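PDB 6HVG: alternansucrase from Leuconostoc mesenteroides, which belongs to glycoside hydrolase family 70 and joins a TIM-barrel-type domain to repeats of the choline-binding and cell-wall-binding kind. Local coordinates for residues His347-Tyr352 against Asn1398-Asn1403; Phe748-Asp753 against Tyr830-Gln835; Val821-Tyr826 against Ser1081-Pro1086; Lys1367-Asp1372 against Val1377-Asp1382. All blocks are in the same frame, centred on the assembly; numbering follows the deposited sequence.

In the fold
The four contacts fall into two groups on opposite sides of the chain's centre. Contact 3 lies between strands of the parallel eight-stranded barrel and contact 2 between loops that follow its strands; their centres are 11 Å apart, and Y825 OH of contact 3 reaches E832 OE2 of contact 2. Contact 4 is a hairpin of a cell-wall-binding repeat, and contact 1 joins a loop of a choline-binding repeat to the last hairpin of the model. Their centres are 8 Å apart, and R349 and Y1400 of contact 1 both pack on F1369 of contact 4. The groups are far apart, the nearest atoms of contacts 2 and 4 being about 39 Å from each other. The calcium ion is held by E575, D581, N625 and D1159, none in these segments.

Contact 1 (His347-Tyr352 against Asn1398-Asn1403); sequences HLRKNY and NFYHLN
A loop in a choline-binding-type repeat, 347-352, here approaches the last beta hairpin of the model, with H347 and R349 meeting N1398 and Y1400 on or beside strand 1399-1402. H347 and N1398 come from opposite directions. The amide ND2 of N1398 lies at the edge of the imidazole, in its plane and 3.4 Å from H347 CD2, while the amide itself is turned 64° from the ring. The other end of that amide is engaged outside the pair, since N1398 OD1 accepts a hydrogen bond from N318.

R349 is coiled rather than extended: bends at both chi2 and chi3 swing its end toward the hairpin. Y1400 OH then stands over one face of the guanidinium, 3.6 Å from R349 NH2. On the opposite face Y352 CE2 lies 3.9 Å from the guanidinium plane of R349, toward the rim of that group, so the flat group is held between two tyrosines. A long, weak ion pair links R349 to D343.

Because the hydroxyl oxygen sits above the guanidinium and not off its edge, the R349-Y1400 encounter is probably van der Waals packing with a modest electrostatic attraction between the cation and the oxygen.

Contact 2 (Phe748-Asp753 against Tyr830-Gln835); sequences FVRAHD and YLEGGQ
E832 OE2 is gripped by two groups: R750 NH1 donates to it at 3.2 Å, and the Y825 hydroxyl forms a second hydrogen bond with it. The bond from the arginine is part of a buried salt bridge and is fairly straight, 158° at the hydrogen. It leaves R750 close to the guanidinium plane, at the edge, and reaches the syn side of the oxygen from 34° out of the carboxylate plane. The two side chains arrive from opposite directions with their flat groups strongly turned, 69° apart, so they do not form the flat two-bond pair. R750 NH2 to E832 OE1 is a longer approach of 3.6 Å.

Each end has further partners. R750 NH2 makes a salt bridge to D828, and R750 NH1 also bonds the D755 carbonyl; E832 OE1 is hydrogen-bonded to Y789. Several bonds thus fix the rotation of the guanidinium and of the carboxylate, and the carboxylates of E832 and D828 would probably stabilise the positive charge of R750 in this buried setting.

Segment 748-753 follows strand 745-747, while the loop 830-835 comes after strand 821-825 by way of helix 826-829. The salt bridge therefore ties together loops that leave the C-terminal ends of adjacent parallel strands, the side of a (beta/alpha)8 barrel on which the active site of such enzymes is built.

Contact 3 (Val821-Tyr826 against Ser1081-Pro1086); sequences VPRVYY and SFELAP
This is a buried salt bridge inside the beta barrel, between R823 on strand 821-825 and E1083 on strand 1081-1083. The two strands belong to the parallel eight-stranded (beta/alpha)8 barrel, known in family 70 to be circularly permuted. They are not neighbours: strand 1045-1047 runs between them, and the CA atoms of R823 and E1083 are 9.2 Å apart, so the side chains do the bridging. In R823 the CG lies anti to the backbone N (chi1 -169°), which sends the chain off toward the glutamate before it turns at chi3; E1083 has nearly the same first torsion and extends beyond it.

Around the pair, E1083 packs on E1047 of the intervening strand, and R823 also forms a long, weak ion pair with that residue. E1083 OE2 has a similarly long, weak pairing with R619. Charges of both signs are thus gathered within the barrel.

The side chains cross obliquely, guanidinium and carboxylate planes 43° apart. R823 NH1 donates to the syn lone pair of E1083 OE1 at 2.7 Å, over a bent path of 136° at the hydrogen. The same oxygen also lies 3.3 Å from R823 CD, so E1083 OE1 sits beside the aliphatic end of the arginine as well as its charged group.

Contact 4 (Lys1367-Asp1372 against Val1377-Asp1382); sequences KGFGTD and VYYFDD
Y1379 has CG anti to its backbone nitrogen (chi1 178°), whereas F1369 has CG beside its own (chi1 -68°), and these two settings bring the rings together on the face shared with V1377 and T1371. The result is a T-shaped pair: the Y1379 edge points at the F1369 face, centroids of the F1369 and Y1379 rings 5.1 Å apart and planes at 66°. Y1379 CD2 stands over the centre of the phenyl ring. V1377 joins them, its CG1 3.7 Å from F1369 CD2.

On the other face the two glycines, G1368 and G1370, carry no side chain. There the F1380 ring leans diagonally, its edge atom CE2 4.0 Å from G1370 CA, while Y1378 has G1370 O at its ring edge and reaches on toward D1372.

The strands are antiparallel. G1370 N donates to Y1378 O at 2.9 Å and Y1378 N to G1370 O at 3.0 Å; G1368 and F1380 form the next hydrogen-bonded pair. There a G1 beta bulge sets both K1367 and G1368 against F1380, and K1367 N reaches D1381 O at 3.0 Å. At the open end of the hairpin, away from its turn, K1367 NZ and D1382 OD1 make a weak salt bridge of 3.5 Å.

This two-stranded hairpin, of the cell-wall-binding repeat kind, lies against strand 352-355: A353 takes backbone bonds with F1369 and T1371, and Y352 packs on V1377. I1342 of strand 1342-1345 meets Y1378 and F1380 on the face that carries those two rings.

Contact 1 (His347-Tyr352 against Asn1398-Asn1403)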
# COMPACT_ATOMS: atom_id res chain seq x y z
N HIS A 347 -15.79 -40.88 14.89
CA HIS A 347 -16.23 -39.68 14.18
C HIS A 347 -17.02 -40.03 12.91
O HIS A 347 -16.59 -40.84 12.12
CB HIS A 347 -15.05 -38.74 13.81
CG HIS A 347 -14.25 -38.26 14.99
ND1 HIS A 347 -14.70 -38.41 16.29
CD2 HIS A 347 -13.04 -37.64 15.08
CE1 HIS A 347 -13.81 -37.90 17.13
NE2 HIS A 347 -12.79 -37.44 16.42
N LEU A 348 -18.18 -39.39 12.74
CA LEU A 348 -18.98 -39.51 11.53
C LEU A 348 -18.26 -38.77 10.41
O LEU A 348 -17.88 -37.61 10.57
CB LEU A 348 -20.36 -38.92 11.77
CG LEU A 348 -21.30 -38.87 10.57
CD1 LEU A 348 -21.69 -40.27 10.15
CD2 LEU A 348 -22.54 -38.04 10.87
N ARG A 349 -18.07 -39.44 9.28
CA ARG A 349 -17.32 -38.87 8.16
C ARG A 349 -18.26 -38.41 7.06
O ARG A 349 -19.01 -39.20 6.47
CB ARG A 349 -16.33 -39.90 7.61
CG ARG A 349 -15.50 -40.57 8.69
CD ARG A 349 -14.76 -39.52 9.51
NE ARG A 349 -13.95 -38.66 8.63
CZ ARG A 349 -12.64 -38.75 8.45
NH1 ARG A 349 -11.91 -39.64 9.09
NH2 ARG A 349 -12.03 -37.91 7.61
N LYS A 350 -18.25 -37.11 6.82
CA LYS A 350 -19.07 -36.51 5.82
C LYS A 350 -18.18 -36.05 4.68
O LYS A 350 -17.01 -35.77 4.88
CB LYS A 350 -19.82 -35.32 6.42
CG LYS A 350 -20.68 -35.66 7.64
CD LYS A 350 -21.51 -34.46 8.05
CE LYS A 350 -22.21 -34.69 9.37
NZ LYS A 350 -22.65 -33.39 9.94
N ASN A 351 -18.77 -35.98 3.49
CA ASN A 351 -18.06 -35.71 2.23
C ASN A 351 -16.85 -36.60 2.07
O ASN A 351 -15.75 -36.15 1.80
CB ASN A 351 -17.70 -34.24 2.12
CG ASN A 351 -17.26 -33.85 0.71
OD1 ASN A 351 -17.81 -34.33 -0.31
ND2 ASN A 351 -16.27 -32.96 0.64
N TYR A 352 -17.08 -37.91 2.21
CA TYR A 352 -16.03 -38.92 2.24
C TYR A 352 -16.36 -39.99 1.19
O TYR A 352 -17.43 -40.60 1.25
CB TYR A 352 -15.97 -39.55 3.64
CG TYR A 352 -14.76 -40.42 3.93
CD1 TYR A 352 -14.68 -41.74 3.48
CD2 TYR A 352 -13.71 -39.94 4.68
CE1 TYR A 352 -13.58 -42.55 3.75
CE2 TYR A 352 -12.60 -40.74 4.97
CZ TYR A 352 -12.54 -42.05 4.50
OH TYR A 352 -11.44 -42.85 4.78
N ASN A 1398 -9.42 -31.87 14.33
CA ASN A 1398 -8.73 -33.06 13.84
C ASN A 1398 -7.60 -32.65 12.91
O ASN A 1398 -7.76 -31.79 12.04
CB ASN A 1398 -9.69 -34.00 13.11
CG ASN A 1398 -10.72 -34.59 14.03
OD1 ASN A 1398 -11.86 -34.16 14.04
ND2 ASN A 1398 -10.32 -35.57 14.84
N PHE A 1399 -6.43 -33.25 13.12
CA PHE A 1399 -5.28 -32.93 12.28
C PHE A 1399 -4.91 -34.14 11.43
O PHE A 1399 -5.01 -35.28 11.88
CB PHE A 1399 -4.11 -32.42 13.14
CG PHE A 1399 -4.16 -30.93 13.39
CD1 PHE A 1399 -3.43 -30.04 12.59
CD2 PHE A 1399 -4.97 -30.40 14.38
CE1 PHE A 1399 -3.51 -28.66 12.78
CE2 PHE A 1399 -5.06 -29.02 14.57
CZ PHE A 1399 -4.33 -28.15 13.78
N TYR A 1400 -4.55 -33.89 10.18
CA TYR A 1400 -4.06 -34.96 9.29
C TYR A 1400 -2.82 -34.48 8.55
O TYR A 1400 -2.58 -33.27 8.43
CB TYR A 1400 -5.13 -35.37 8.28
CG TYR A 1400 -6.53 -35.55 8.84
CD1 TYR A 1400 -7.00 -36.81 9.23
CD2 TYR A 1400 -7.40 -34.47 8.94
CE1 TYR A 1400 -8.30 -36.98 9.70
CE2 TYR A 1400 -8.69 -34.63 9.43
CZ TYR A 1400 -9.14 -35.87 9.81
OH TYR A 1400 -10.43 -36.01 10.28
N HIS A 1401 -2.01 -35.43 8.08
CA HIS A 1401 -0.83 -35.12 7.30
C HIS A 1401 -0.89 -35.85 5.98
O HIS A 1401 -1.29 -37.02 5.93
CB HIS A 1401 0.47 -35.48 8.02
CG HIS A 1401 1.70 -35.35 7.17
ND1 HIS A 1401 2.35 -36.42 6.59
CD2 HIS A 1401 2.36 -34.24 6.75
CE1 HIS A 1401 3.37 -35.98 5.88
NE2 HIS A 1401 3.40 -34.66 5.96
N LEU A 1402 -0.49 -35.16 4.93
CA LEU A 1402 -0.42 -35.75 3.62
C LEU A 1402 1.02 -35.79 3.17
O LEU A 1402 1.73 -34.77 3.13
CB LEU A 1402 -1.30 -34.98 2.64
CG LEU A 1402 -2.74 -34.88 3.15
CD1 LEU A 1402 -3.44 -33.65 2.58
CD2 LEU A 1402 -3.47 -36.18 2.84
N ASN A 1403 1.46 -37.01 2.86
CA ASN A 1403 2.83 -37.29 2.41
C ASN A 1403 3.08 -36.61 1.07
O ASN A 1403 2.19 -35.93 0.54
CB ASN A 1403 3.03 -38.80 2.31
CG ASN A 1403 3.21 -39.45 3.68
OD1 ASN A 1403 3.65 -38.82 4.64
ND2 ASN A 1403 2.86 -40.73 3.78

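Contact 2 (Phe748-Asp753 against Tyr830-Gln835)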
# COMPACT_ATOMS: atom_id res chain seq x y z
N PHE A 748 17.99 14.34 3.23
CA PHE A 748 16.85 15.11 3.71
C PHE A 748 16.32 14.58 5.02
O PHE A 748 16.62 13.47 5.40
CB PHE A 748 15.73 15.12 2.67
CG PHE A 748 15.28 13.75 2.26
CD1 PHE A 748 15.88 13.09 1.19
CD2 PHE A 748 14.25 13.12 2.92
CE1 PHE A 748 15.48 11.83 0.80
CE2 PHE A 748 13.83 11.86 2.53
CZ PHE A 748 14.45 11.22 1.48
N VAL A 749 15.52 15.40 5.69
CA VAL A 749 14.80 15.01 6.90
C VAL A 749 13.40 14.56 6.54
O VAL A 749 12.92 13.55 7.05
CB VAL A 749 14.72 16.17 7.89
CG1 VAL A 749 13.98 15.75 9.15
CG2 VAL A 749 16.14 16.65 8.25
N ARG A 750 12.73 15.30 5.66
CA ARG A 750 11.40 14.93 5.18
C ARG A 750 11.30 15.20 3.70
O ARG A 750 12.13 15.90 3.14
CB ARG A 750 10.28 15.72 5.92
CG ARG A 750 10.21 15.41 7.40
CD ARG A 750 8.81 15.55 7.96
NE ARG A 750 8.33 16.93 7.85
CZ ARG A 750 7.20 17.31 7.27
NH1 ARG A 750 6.36 16.44 6.73
NH2 ARG A 750 6.91 18.59 7.24
N ALA A 751 10.27 14.64 3.08
CA ALA A 751 10.03 14.84 1.66
C ALA A 751 8.55 14.91 1.37
O ALA A 751 7.73 14.61 2.23
CB ALA A 751 10.70 13.74 0.87
N HIS A 752 8.20 15.27 0.14
CA HIS A 752 6.80 15.34 -0.29
C HIS A 752 6.16 13.96 -0.11
O HIS A 752 4.95 13.86 0.10
CB HIS A 752 6.70 15.81 -1.76
CG HIS A 752 7.06 14.74 -2.77
ND1 HIS A 752 8.35 14.52 -3.21
CD2 HIS A 752 6.29 13.84 -3.43
CE1 HIS A 752 8.36 13.53 -4.08
NE2 HIS A 752 7.12 13.10 -4.24
N ASP A 753 7.00 12.92 -0.19
CA ASP A 753 6.58 11.54 -0.05
C ASP A 753 7.26 10.83 1.12
O ASP A 753 7.30 9.61 1.17
CB ASP A 753 6.87 10.78 -1.35
CG ASP A 753 8.37 10.73 -1.71
OD1 ASP A 753 9.20 11.38 -1.02
OD2 ASP A 753 8.73 10.03 -2.68
N TYR A 830 6.85 25.97 5.04
CA TYR A 830 5.50 26.50 4.94
C TYR A 830 4.53 25.37 5.22
O TYR A 830 4.92 24.20 5.22
CB TYR A 830 5.29 27.13 3.56
CG TYR A 830 6.24 28.28 3.35
CD1 TYR A 830 7.50 28.06 2.78
CD2 TYR A 830 5.93 29.58 3.77
CE1 TYR A 830 8.40 29.11 2.61
CE2 TYR A 830 6.83 30.63 3.62
CZ TYR A 830 8.05 30.39 3.03
OH TYR A 830 8.95 31.41 2.86
N LEU A 831 3.27 25.70 5.50
CA LEU A 831 2.29 24.68 5.83
C LEU A 831 1.91 23.87 4.60
O LEU A 831 1.71 24.43 3.51
CB LEU A 831 1.05 25.31 6.45
CG LEU A 831 1.24 25.96 7.82
CD1 LEU A 831 -0.06 26.60 8.26
CD2 LEU A 831 1.74 24.96 8.88
N GLU A 832 1.78 22.56 4.79
CA GLU A 832 1.63 21.61 3.67
C GLU A 832 0.32 21.66 2.92
O GLU A 832 0.25 21.16 1.80
CB GLU A 832 1.86 20.18 4.15
CG GLU A 832 3.33 19.81 4.17
CD GLU A 832 3.65 18.71 5.15
OE1 GLU A 832 3.42 18.89 6.35
OE2 GLU A 832 4.14 17.67 4.72
N GLY A 833 -0.72 22.25 3.51
CA GLY A 833 -2.01 22.40 2.86
C GLY A 833 -2.34 23.84 2.48
O GLY A 833 -1.56 24.75 2.71
N GLY A 834 -3.53 24.02 1.90
CA GLY A 834 -3.98 25.33 1.52
C GLY A 834 -3.14 25.85 0.38
O GLY A 834 -2.66 25.09 -0.46
N GLN A 835 -2.93 27.15 0.39
CA GLN A 835 -2.33 27.87 -0.72
C GLN A 835 -0.81 27.86 -0.64
O GLN A 835 -0.24 27.73 0.44
CB GLN A 835 -2.87 29.29 -0.72
CG GLN A 835 -4.35 29.34 -1.02
CD GLN A 835 -4.65 29.03 -2.47
OE1 GLN A 835 -5.55 28.25 -2.77
NE2 GLN A 835 -3.92 29.65 -3.38

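Contact 3 (Val821-Tyr826 against Ser1081-Pro1086)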
# COMPACT_ATOMS: atom_id res chain seq x y z
N VAL A 821 24.78 17.01 -0.43
CA VAL A 821 23.94 18.12 -0.85
C VAL A 821 22.64 18.04 -0.07
O VAL A 821 21.80 17.19 -0.35
CB VAL A 821 23.61 18.06 -2.34
CG1 VAL A 821 22.65 19.20 -2.69
CG2 VAL A 821 24.86 18.10 -3.21
N PRO A 822 22.45 18.90 0.93
CA PRO A 822 21.19 18.79 1.68
C PRO A 822 19.98 19.22 0.87
O PRO A 822 20.10 20.04 -0.02
CB PRO A 822 21.40 19.73 2.87
CG PRO A 822 22.43 20.70 2.39
CD PRO A 822 23.34 19.92 1.50
N ARG A 823 18.83 18.62 1.15
CA ARG A 823 17.57 19.04 0.57
C ARG A 823 16.58 19.48 1.64
O ARG A 823 16.41 18.80 2.66
CB ARG A 823 16.95 17.95 -0.28
CG ARG A 823 15.78 18.48 -1.09
CD ARG A 823 15.25 17.45 -2.07
NE ARG A 823 14.64 16.34 -1.36
CZ ARG A 823 14.06 15.31 -1.95
NH1 ARG A 823 13.99 15.25 -3.27
NH2 ARG A 823 13.56 14.33 -1.19
N VAL A 824 15.94 20.62 1.38
CA VAL A 824 14.99 21.20 2.30
C VAL A 824 13.56 21.08 1.77
O VAL A 824 13.27 21.39 0.59
CB VAL A 824 15.30 22.69 2.52
CG1 VAL A 824 14.30 23.29 3.49
CG2 VAL A 824 16.72 22.87 3.05
N TYR A 825 12.66 20.63 2.64
CA TYR A 825 11.28 20.34 2.25
C TYR A 825 10.40 21.55 2.49
O TYR A 825 10.30 22.04 3.61
CB TYR A 825 10.77 19.10 3.04
CG TYR A 825 9.32 18.73 2.81
CD1 TYR A 825 8.78 18.69 1.54
CD2 TYR A 825 8.47 18.43 3.88
CE1 TYR A 825 7.44 18.36 1.33
CE2 TYR A 825 7.14 18.08 3.68
CZ TYR A 825 6.63 18.06 2.41
OH TYR A 825 5.31 17.75 2.20
N TYR A 826 9.74 22.00 1.44
CA TYR A 826 8.73 23.06 1.50
C TYR A 826 7.87 22.99 2.74
O TYR A 826 7.62 24.00 3.38
CB TYR A 826 7.83 22.96 0.26
CG TYR A 826 6.56 23.77 0.34
CD1 TYR A 826 6.52 25.11 -0.05
CD2 TYR A 826 5.40 23.21 0.80
CE1 TYR A 826 5.34 25.84 -0.02
CE2 TYR A 826 4.22 23.92 0.85
CZ TYR A 826 4.20 25.24 0.44
OH TYR A 826 3.01 25.93 0.50
N SER A 1081 19.63 24.94 -6.34
CA SER A 1081 18.67 24.27 -7.24
C SER A 1081 17.26 24.14 -6.65
O SER A 1081 17.09 23.76 -5.50
CB SER A 1081 19.16 22.90 -7.64
OG SER A 1081 18.39 22.41 -8.73
N PHE A 1082 16.25 24.46 -7.45
CA PHE A 1082 14.86 24.44 -7.04
C PHE A 1082 14.18 23.22 -7.63
O PHE A 1082 14.02 23.12 -8.85
CB PHE A 1082 14.15 25.70 -7.52
CG PHE A 1082 12.91 26.03 -6.72
CD1 PHE A 1082 11.73 25.32 -6.91
CD2 PHE A 1082 12.92 27.06 -5.79
CE1 PHE A 1082 10.61 25.63 -6.19
CE2 PHE A 1082 11.79 27.38 -5.07
CZ PHE A 1082 10.63 26.67 -5.27
N GLU A 1083 13.80 22.28 -6.78
CA GLU A 1083 13.09 21.09 -7.24
C GLU A 1083 11.63 21.44 -7.28
O GLU A 1083 10.99 21.60 -6.24
CB GLU A 1083 13.35 19.89 -6.32
CG GLU A 1083 12.89 18.57 -6.90
CD GLU A 1083 12.76 17.48 -5.85
OE1 GLU A 1083 13.67 17.34 -5.00
OE2 GLU A 1083 11.72 16.77 -5.86
N LEU A 1084 11.12 21.60 -8.50
CA LEU A 1084 9.70 21.91 -8.74
C LEU A 1084 8.90 20.63 -8.81
O LEU A 1084 9.40 19.61 -9.26
CB LEU A 1084 9.54 22.66 -10.07
CG LEU A 1084 10.10 24.07 -10.14
CD1 LEU A 1084 10.72 24.35 -11.48
CD2 LEU A 1084 9.04 25.11 -9.84
N ALA A 1085 7.64 20.70 -8.42
CA ALA A 1085 6.72 19.59 -8.56
C ALA A 1085 6.66 19.13 -10.02
O ALA A 1085 7.06 19.88 -10.92
CB ALA A 1085 5.34 19.99 -8.09
N PRO A 1086 6.19 17.89 -10.25
CA PRO A 1086 5.96 17.43 -11.62
C PRO A 1086 4.85 18.23 -12.25
O PRO A 1086 3.76 18.36 -11.68
CB PRO A 1086 5.52 15.98 -11.43
CG PRO A 1086 4.99 15.93 -10.04
CD PRO A 1086 5.89 16.84 -9.27

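Contact 4 (Lys1367-Asp1372 against Val1377-Asp1382)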
# COMPACT_ATOMS: atom_id res chain seq x y z
N LYS A 1367 -13.02 -30.89 -1.26
CA LYS A 1367 -12.95 -30.54 0.16
C LYS A 1367 -13.24 -31.80 1.00
O LYS A 1367 -14.03 -31.77 1.93
CB LYS A 1367 -13.92 -29.38 0.48
CG LYS A 1367 -13.49 -28.51 1.65
CD LYS A 1367 -14.54 -27.47 2.06
CE LYS A 1367 -14.04 -26.63 3.23
NZ LYS A 1367 -12.85 -25.81 2.86
N GLY A 1368 -12.55 -32.89 0.68
CA GLY A 1368 -12.82 -34.15 1.35
C GLY A 1368 -11.88 -35.29 1.02
O GLY A 1368 -11.07 -35.19 0.09
N PHE A 1369 -11.98 -36.36 1.79
CA PHE A 1369 -11.09 -37.48 1.64
C PHE A 1369 -11.62 -38.53 0.68
O PHE A 1369 -12.81 -38.80 0.66
CB PHE A 1369 -10.80 -38.11 3.01
CG PHE A 1369 -9.98 -37.23 3.92
CD1 PHE A 1369 -10.63 -36.35 4.78
CD2 PHE A 1369 -8.58 -37.29 3.95
CE1 PHE A 1369 -9.91 -35.55 5.64
CE2 PHE A 1369 -7.86 -36.49 4.81
CZ PHE A 1369 -8.53 -35.61 5.64
N GLY A 1370 -10.71 -39.14 -0.08
CA GLY A 1370 -11.09 -40.11 -1.12
C GLY A 1370 -10.21 -41.31 -1.09
O GLY A 1370 -9.00 -41.17 -1.14
N THR A 1371 -10.82 -42.49 -0.99
CA THR A 1371 -10.07 -43.75 -0.93
C THR A 1371 -9.85 -44.27 -2.34
O THR A 1371 -10.76 -44.24 -3.15
CB THR A 1371 -10.82 -44.83 -0.13
OG1 THR A 1371 -11.31 -44.26 1.09
CG2 THR A 1371 -9.90 -45.99 0.22
N ASP A 1372 -8.63 -44.74 -2.63
CA ASP A 1372 -8.33 -45.38 -3.91
C ASP A 1372 -8.72 -46.85 -3.86
O ASP A 1372 -9.22 -47.33 -2.85
CB ASP A 1372 -6.86 -45.15 -4.33
CG ASP A 1372 -5.87 -46.05 -3.60
OD1 ASP A 1372 -5.99 -46.25 -2.37
OD2 ASP A 1372 -4.93 -46.53 -4.25
N VAL A 1377 -5.78 -43.40 1.57
CA VAL A 1377 -6.64 -42.23 1.64
C VAL A 1377 -5.89 -40.99 1.19
O VAL A 1377 -4.75 -40.79 1.57
CB VAL A 1377 -7.23 -42.01 3.06
CG1 VAL A 1377 -8.16 -40.82 3.05
CG2 VAL A 1377 -7.98 -43.26 3.51
N TYR A 1378 -6.54 -40.18 0.35
CA TYR A 1378 -6.00 -38.91 -0.13
C TYR A 1378 -6.99 -37.81 0.21
O TYR A 1378 -8.13 -38.10 0.57
CB TYR A 1378 -5.80 -38.96 -1.65
CG TYR A 1378 -4.87 -40.06 -2.14
CD1 TYR A 1378 -5.29 -41.37 -2.25
CD2 TYR A 1378 -3.55 -39.76 -2.52
CE1 TYR A 1378 -4.43 -42.36 -2.72
CE2 TYR A 1378 -2.69 -40.73 -2.98
CZ TYR A 1378 -3.13 -42.03 -3.09
OH TYR A 1378 -2.26 -42.98 -3.56
N TYR A 1379 -6.57 -36.54 0.13
CA TYR A 1379 -7.48 -35.42 0.32
C TYR A 1379 -7.49 -34.52 -0.91
O TYR A 1379 -6.48 -34.35 -1.57
CB TYR A 1379 -7.09 -34.58 1.55
CG TYR A 1379 -7.97 -33.34 1.79
CD1 TYR A 1379 -7.63 -32.11 1.27
CD2 TYR A 1379 -9.14 -33.43 2.55
CE1 TYR A 1379 -8.42 -30.99 1.49
CE2 TYR A 1379 -9.94 -32.31 2.77
CZ TYR A 1379 -9.57 -31.10 2.25
OH TYR A 1379 -10.38 -30.00 2.44
N PHE A 1380 -8.66 -33.94 -1.18
CA PHE A 1380 -8.86 -33.11 -2.36
C PHE A 1380 -9.44 -31.76 -1.94
O PHE A 1380 -10.42 -31.72 -1.17
CB PHE A 1380 -9.77 -33.87 -3.35
CG PHE A 1380 -9.20 -35.19 -3.76
CD1 PHE A 1380 -8.36 -35.29 -4.84
CD2 PHE A 1380 -9.46 -36.34 -3.02
CE1 PHE A 1380 -7.81 -36.51 -5.20
CE2 PHE A 1380 -8.91 -37.56 -3.37
CZ PHE A 1380 -8.08 -37.64 -4.46
N ASP A 1381 -8.87 -30.68 -2.47
CA ASP A 1381 -9.16 -29.33 -1.99
C ASP A 1381 -10.48 -28.72 -2.52
O ASP A 1381 -11.24 -29.38 -3.21
CB ASP A 1381 -7.96 -28.42 -2.27
CG ASP A 1381 -7.79 -28.07 -3.71
OD1 ASP A 1381 -8.76 -28.24 -4.50
OD2 ASP A 1381 -6.69 -27.59 -4.08
N ASP A 1382 -10.74 -27.47 -2.15
CA ASP A 1382 -11.94 -26.73 -2.56
C ASP A 1382 -12.26 -26.90 -4.04
O ASP A 1382 -13.43 -26.94 -4.41
CB ASP A 1382 -11.76 -25.22 -2.28
CG ASP A 1382 -11.59 -24.91 -0.80
OD1 ASP A 1382 -10.96 -25.70 -0.06
OD2 ASP A 1382 -12.06 -23.83 -0.36